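Imine reductase (Amycolatopsis orientalis, PDB 5A9S) probably catalyses the NADPH-dependent reduction of imines to amines, with a Rossmann-type domain for the cofactor and a helical C-terminal domain. Local coordinates at residues B[64-69]-B[92-97]; B[116-121]-B[165-170]. One frame throughout, in Å; residues are numbered along the deposited sequence.

Contact 1: residues B[64-69]-B[92-97]; sequences LLVVCL and VNLNSG
Residues 64-67 and 92-93 run side by side as parallel strands, with Val-66 opposite Val-92 and Val-67 opposite Asn-93, and three backbone hydrogen bonds join them: Val-92 N to Leu-65 O, Val-67 N to Val-92 O and, past the end of the regular pairing, Leu-94 N to Val-67 O (2.8 Å, 165°). On the sheet face of Val-66 and Val-92, Val-66 CG1 meets Leu-94 CD2 at 3.6 Å, and Leu-20 of helix 15-26 packs against Val-66 and Leu-94. Leu-64 turns its CD1 methyl onto Val-92 CG2 (3.6 Å). On the other face, Val-67 CG1 lies 4.0 Å from Asn-95 ND2, while Val-67 itself is backed by Leu-75 and Leu-79. Asn-93 opens an Asx turn: its OD1 accepts from Asn-95 N at 3.3 Å, the donor standing 48° above the carbonyl plane, and its ND2 bonds Tyr-116 OH. With CG lodged between its backbone N and carbonyl carbon (chi1 67°), Asn-95 lies against the backbone of Leu-69, its CB 3.1 Å from Leu-69 O. Replacing Asn-95 by alanine removes the amide and is likely to open a gap beside Val-67 and the Leu-69 backbone. Since Asn-95 binds NADP(+), the contact ties a cofactor-binding residue to the C-terminal ends of two neighbouring parallel strands of the Rossmann-type fold.

Contact 2: residues B[116-121]-B[165-170]; sequences YLDGAI and GLAVLY
Asp-118 and Ala-120 of strand 116-121 face the first turn of helix 166-193, where the Rossmann-type nucleotide-binding domain meets this long helix of the C-terminal part. Strand and helix segments run nearly parallel, their axes 20° apart and 7.0 Å from each other at closest approach, and no direct hydrogen bond crosses between them. Gly-165 supplies its carbonyl to Leu-169 N. Leu-166 in turn accepts from Tyr-170 N and directs its side chain to Ser-138 on the adjacent strand 134-139. Ala-167 makes the closest backbone approach, its CA 5.7 Å from Gly-119 CA. Its methyl points at the strand, where CB lies 3.7 Å from Asp-118 O and 4.3 Å from Ala-120 CB, while the Ala-120 methyl lies against Ala-167 O. Small residues on both sides thus allow the helix to sit close to the strand; Ala-167 N also bonds Ser-138 OG. Val-168 sets CG2 anti to its carbonyl carbon, on the branch beside the backbone N, and this methyl crosses the Asp-118 carboxylate at OD1 (3.4 Å). Leu-169 and Tyr-170 pack instead on Ala-195 and Val-197 of the neighbouring subunit, so the same helix start also takes part in the dimer interface. The buried carboxylate is held at both oxygens: OD2 accepts from Tyr-116 OH through its anti lone pair and also bonds Ser-96 OG. At OD1, a single water donates to the carboxylate over 2.9 Å and accepts from Val-168 N at 2.7 Å, bridging strand and helix.

Contacts 1 and 2 have centres 10 Å apart and share one sheet, in which strands 90-93 and 115-121 are neighbours, so helix 166-193 is joined through Asp-118 to the turn after strand 90-93, which holds the cofactor-binding Asn-95. Asn-93 N probably bonds Leu-117 O (2.8 Å), and Gly-97 O packs directly against Val-168 CG1 at 3.2 Å. Packing continues this link where Leu-94 CD1 rests 3.5 Å from Gly-119 CA. The side chain of Asp-118 is about 7 Å from that of Asn-95, placing the interdomain junction near the NADP(+) site, although no cofactor is bound to this chain.

Contact 1: residues B[64-69]-B[92-97]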
loop_
_atom_site.group_PDB
_atom_site.type_symbol
_atom_site.label_atom_id
_atom_site.label_comp_id
_atom_site.label_asym_id
_atom_site.label_seq_id
_atom_site.Cartn_x
_atom_site.Cartn_y
_atom_site.Cartn_z
ATOM N N LEU B 64 -22.995 22.391 20.176
ATOM C CA LEU B 64 -22.203 21.772 19.123
ATOM C C LEU B 64 -22.895 21.725 17.779
ATOM O O LEU B 64 -23.992 21.124 17.653
ATOM C CB LEU B 64 -21.874 20.335 19.542
ATOM C CG LEU B 64 -20.919 19.609 18.597
ATOM C CD1 LEU B 64 -19.531 20.245 18.647
ATOM C CD2 LEU B 64 -20.878 18.141 18.965
ATOM N N LEU B 65 -22.170 22.218 16.766
ATOM C CA LEU B 65 -22.619 22.318 15.372
ATOM C C LEU B 65 -21.683 21.560 14.412
ATOM O O LEU B 65 -20.497 21.895 14.224
ATOM C CB LEU B 65 -22.682 23.773 14.912
ATOM C CG LEU B 65 -23.236 24.810 15.943
ATOM C CD1 LEU B 65 -23.014 26.230 15.418
ATOM C CD2 LEU B 65 -24.718 24.592 16.355
ATOM N N VAL B 66 -22.224 20.527 13.808
ATOM C CA VAL B 66 -21.442 19.655 12.963
ATOM C C VAL B 66 -21.788 20.038 11.564
ATOM O O VAL B 66 -22.947 20.033 11.224
ATOM C CB VAL B 66 -21.798 18.198 13.224
ATOM C CG1 VAL B 66 -21.116 17.302 12.177
ATOM C CG2 VAL B 66 -21.399 17.822 14.642
ATOM N N VAL B 67 -20.777 20.416 10.780
ATOM C CA VAL B 67 -20.978 20.934 9.442
ATOM C C VAL B 67 -20.357 20.020 8.374
ATOM O O VAL B 67 -19.166 19.697 8.438
ATOM C CB VAL B 67 -20.387 22.348 9.295
ATOM C CG1 VAL B 67 -20.700 22.903 7.906
ATOM C CG2 VAL B 67 -20.961 23.300 10.358
ATOM N N CYS B 68 -21.170 19.673 7.372
ATOM C CA CYS B 68 -20.785 18.821 6.294
ATOM C C CYS B 68 -21.439 19.313 5.018
ATOM O O CYS B 68 -22.394 18.749 4.532
ATOM C CB CYS B 68 -21.137 17.371 6.623
ATOM S SG CYS B 68 -20.225 16.273 5.512
ATOM N N LEU B 69 -20.940 20.417 4.524
ATOM C CA LEU B 69 -21.413 21.028 3.295
ATOM C C LEU B 69 -20.569 20.622 2.083
ATOM O O LEU B 69 -19.486 20.058 2.238
ATOM C CB LEU B 69 -21.374 22.542 3.438
ATOM C CG LEU B 69 -22.248 22.976 4.611
ATOM C CD1 LEU B 69 -22.063 24.437 4.911
ATOM C CD2 LEU B 69 -23.702 22.611 4.388
ATOM N N VAL B 92 -17.709 22.086 14.203
ATOM C CA VAL B 92 -16.857 20.952 13.787
ATOM C C VAL B 92 -17.059 20.870 12.307
ATOM O O VAL B 92 -18.126 20.460 11.879
ATOM C CB VAL B 92 -17.293 19.671 14.492
ATOM C CG1 VAL B 92 -16.484 18.471 14.007
ATOM C CG2 VAL B 92 -17.115 19.857 15.990
ATOM N N ASN B 93 -16.079 21.337 11.527
ATOM C CA ASN B 93 -16.225 21.400 10.071
ATOM C C ASN B 93 -15.565 20.181 9.431
ATOM O O ASN B 93 -14.345 20.012 9.465
ATOM C CB ASN B 93 -15.603 22.673 9.573
ATOM C CG ASN B 93 -15.724 22.875 8.081
ATOM O OD1 ASN B 93 -16.424 22.163 7.368
ATOM N ND2 ASN B 93 -15.020 23.852 7.604
ATOM N N LEU B 94 -16.385 19.367 8.787
ATOM C CA LEU B 94 -15.951 18.081 8.280
ATOM C C LEU B 94 -15.819 18.042 6.787
ATOM O O LEU B 94 -15.597 16.969 6.243
ATOM C CB LEU B 94 -16.929 17.024 8.735
ATOM C CG LEU B 94 -16.744 16.213 9.996
ATOM C CD1 LEU B 94 -15.551 16.456 10.886
ATOM C CD2 LEU B 94 -17.965 16.159 10.847
ATOM N N ASN B 95 -15.878 19.159 6.132
ATOM C CA ASN B 95 -15.746 19.118 4.712
ATOM C C ASN B 95 -14.523 19.685 4.002
ATOM O O ASN B 95 -14.363 19.324 2.853
ATOM C CB ASN B 95 -16.969 19.735 4.093
ATOM C CG ASN B 95 -17.066 21.208 4.384
ATOM O OD1 ASN B 95 -16.241 21.986 3.890
ATOM N ND2 ASN B 95 -18.041 21.602 5.195
ATOM N N SER B 96 -13.756 20.556 4.649
ATOM C CA SER B 96 -12.613 21.288 4.061
ATOM C C SER B 96 -11.824 20.632 2.924
ATOM O O SER B 96 -11.540 19.482 2.941
ATOM C CB SER B 96 -11.650 21.835 5.125
ATOM O OG SER B 96 -12.232 22.761 5.987
ATOM N N GLY B 97 -11.463 21.421 1.941
ATOM C CA GLY B 97 -10.711 20.943 0.826
ATOM C C GLY B 97 -9.227 21.038 1.021
ATOM O O GLY B 97 -8.574 20.068 0.828
#

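Contact 2: residues B[116-121]-B[165-170]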
loop_
_atom_site.group_PDB
_atom_site.type_symbol
_atom_site.label_atom_id
_atom_site.label_comp_id
_atom_site.label_asym_id
_atom_site.label_seq_id
_atom_site.Cartn_x
_atom_site.Cartn_y
_atom_site.Cartn_z
ATOM N N TYR B 116 -13.680 26.190 17.068
ATOM C CA TYR B 116 -13.518 25.530 15.779
ATOM C C TYR B 116 -12.676 24.272 15.835
ATOM O O TYR B 116 -11.542 24.288 16.334
ATOM C CB TYR B 116 -12.901 26.502 14.776
ATOM C CG TYR B 116 -12.911 25.993 13.348
ATOM C CD1 TYR B 116 -14.035 26.057 12.576
ATOM C CD2 TYR B 116 -11.753 25.436 12.771
ATOM C CE1 TYR B 116 -14.055 25.578 11.265
ATOM C CE2 TYR B 116 -11.742 24.977 11.464
ATOM C CZ TYR B 116 -12.891 25.031 10.698
ATOM O OH TYR B 116 -12.926 24.538 9.387
ATOM N N LEU B 117 -13.217 23.181 15.304
ATOM C CA LEU B 117 -12.457 21.984 15.017
ATOM C C LEU B 117 -12.625 21.651 13.553
ATOM O O LEU B 117 -13.723 21.722 13.015
ATOM C CB LEU B 117 -12.938 20.804 15.800
ATOM C CG LEU B 117 -12.713 20.752 17.276
ATOM C CD1 LEU B 117 -13.350 19.442 17.809
ATOM C CD2 LEU B 117 -11.221 20.793 17.617
ATOM N N ASP B 118 -11.530 21.281 12.905
ATOM C CA ASP B 118 -11.578 20.791 11.530
ATOM C C ASP B 118 -11.337 19.314 11.608
ATOM O O ASP B 118 -10.474 18.842 12.369
ATOM C CB ASP B 118 -10.554 21.525 10.650
ATOM C CG ASP B 118 -10.956 21.521 9.192
ATOM O OD1 ASP B 118 -10.573 20.538 8.572
ATOM O OD2 ASP B 118 -11.638 22.446 8.665
ATOM N N GLY B 119 -12.143 18.564 10.876
ATOM C CA GLY B 119 -12.099 17.109 10.925
ATOM C C GLY B 119 -12.095 16.527 9.559
ATOM O O GLY B 119 -12.593 17.147 8.625
ATOM N N ALA B 120 -11.489 15.344 9.437
ATOM C CA ALA B 120 -11.421 14.624 8.186
ATOM C C ALA B 120 -11.994 13.241 8.421
ATOM O O ALA B 120 -11.609 12.552 9.358
ATOM C CB ALA B 120 -9.988 14.497 7.721
ATOM N N ILE B 121 -12.930 12.869 7.572
ATOM C CA ILE B 121 -13.687 11.651 7.789
ATOM C C ILE B 121 -12.944 10.607 7.008
ATOM O O ILE B 121 -12.798 10.737 5.790
ATOM C CB ILE B 121 -15.148 11.774 7.276
ATOM C CG1 ILE B 121 -15.876 12.866 8.024
ATOM C CG2 ILE B 121 -15.862 10.434 7.472
ATOM C CD1 ILE B 121 -17.197 13.248 7.406
ATOM N N GLY B 165 -5.398 23.554 10.008
ATOM C CA GLY B 165 -5.136 22.903 8.758
ATOM C C GLY B 165 -4.577 21.495 8.792
ATOM O O GLY B 165 -4.500 20.866 7.776
ATOM N N LEU B 166 -4.253 20.964 9.963
ATOM C CA LEU B 166 -3.597 19.676 10.045
ATOM C C LEU B 166 -4.434 18.501 9.584
ATOM O O LEU B 166 -3.909 17.595 8.897
ATOM C CB LEU B 166 -3.123 19.413 11.463
ATOM C CG LEU B 166 -1.744 19.662 12.042
ATOM C CD1 LEU B 166 -0.651 20.154 11.083
ATOM C CD2 LEU B 166 -1.749 20.373 13.368
ATOM N N ALA B 167 -5.722 18.465 9.941
ATOM C CA ALA B 167 -6.542 17.310 9.561
ATOM C C ALA B 167 -6.638 17.118 8.046
ATOM O O ALA B 167 -6.476 16.006 7.543
ATOM C CB ALA B 167 -7.921 17.382 10.179
ATOM N N VAL B 168 -6.926 18.188 7.338
ATOM C CA VAL B 168 -6.953 18.170 5.879
ATOM C C VAL B 168 -5.601 17.886 5.271
ATOM O O VAL B 168 -5.500 17.187 4.253
ATOM C CB VAL B 168 -7.512 19.493 5.334
ATOM C CG1 VAL B 168 -7.509 19.526 3.801
ATOM C CG2 VAL B 168 -8.960 19.537 5.784
ATOM N N LEU B 169 -4.549 18.365 5.906
ATOM C CA LEU B 169 -3.201 18.055 5.402
ATOM C C LEU B 169 -2.923 16.549 5.510
ATOM O O LEU B 169 -2.489 15.946 4.557
ATOM C CB LEU B 169 -2.147 18.812 6.179
ATOM C CG LEU B 169 -0.700 18.597 5.671
ATOM C CD1 LEU B 169 -0.491 19.104 4.263
ATOM C CD2 LEU B 169 0.288 19.292 6.585
ATOM N N TYR B 170 -3.192 15.966 6.670
ATOM C CA TYR B 170 -3.006 14.546 6.852
ATOM C C TYR B 170 -3.885 13.753 5.943
ATOM O O TYR B 170 -3.462 12.733 5.335
ATOM C CB TYR B 170 -3.310 14.091 8.275
ATOM C CG TYR B 170 -2.170 14.147 9.220
ATOM C CD1 TYR B 170 -1.621 15.373 9.588
ATOM C CD2 TYR B 170 -1.675 12.985 9.844
ATOM C CE1 TYR B 170 -0.635 15.454 10.560
ATOM C CE2 TYR B 170 -0.674 13.055 10.772
ATOM C CZ TYR B 170 -0.169 14.302 11.135
ATOM O OH TYR B 170 0.828 14.442 12.042
HETATM O O HOH W 1 -7.692 20.484 8.638
#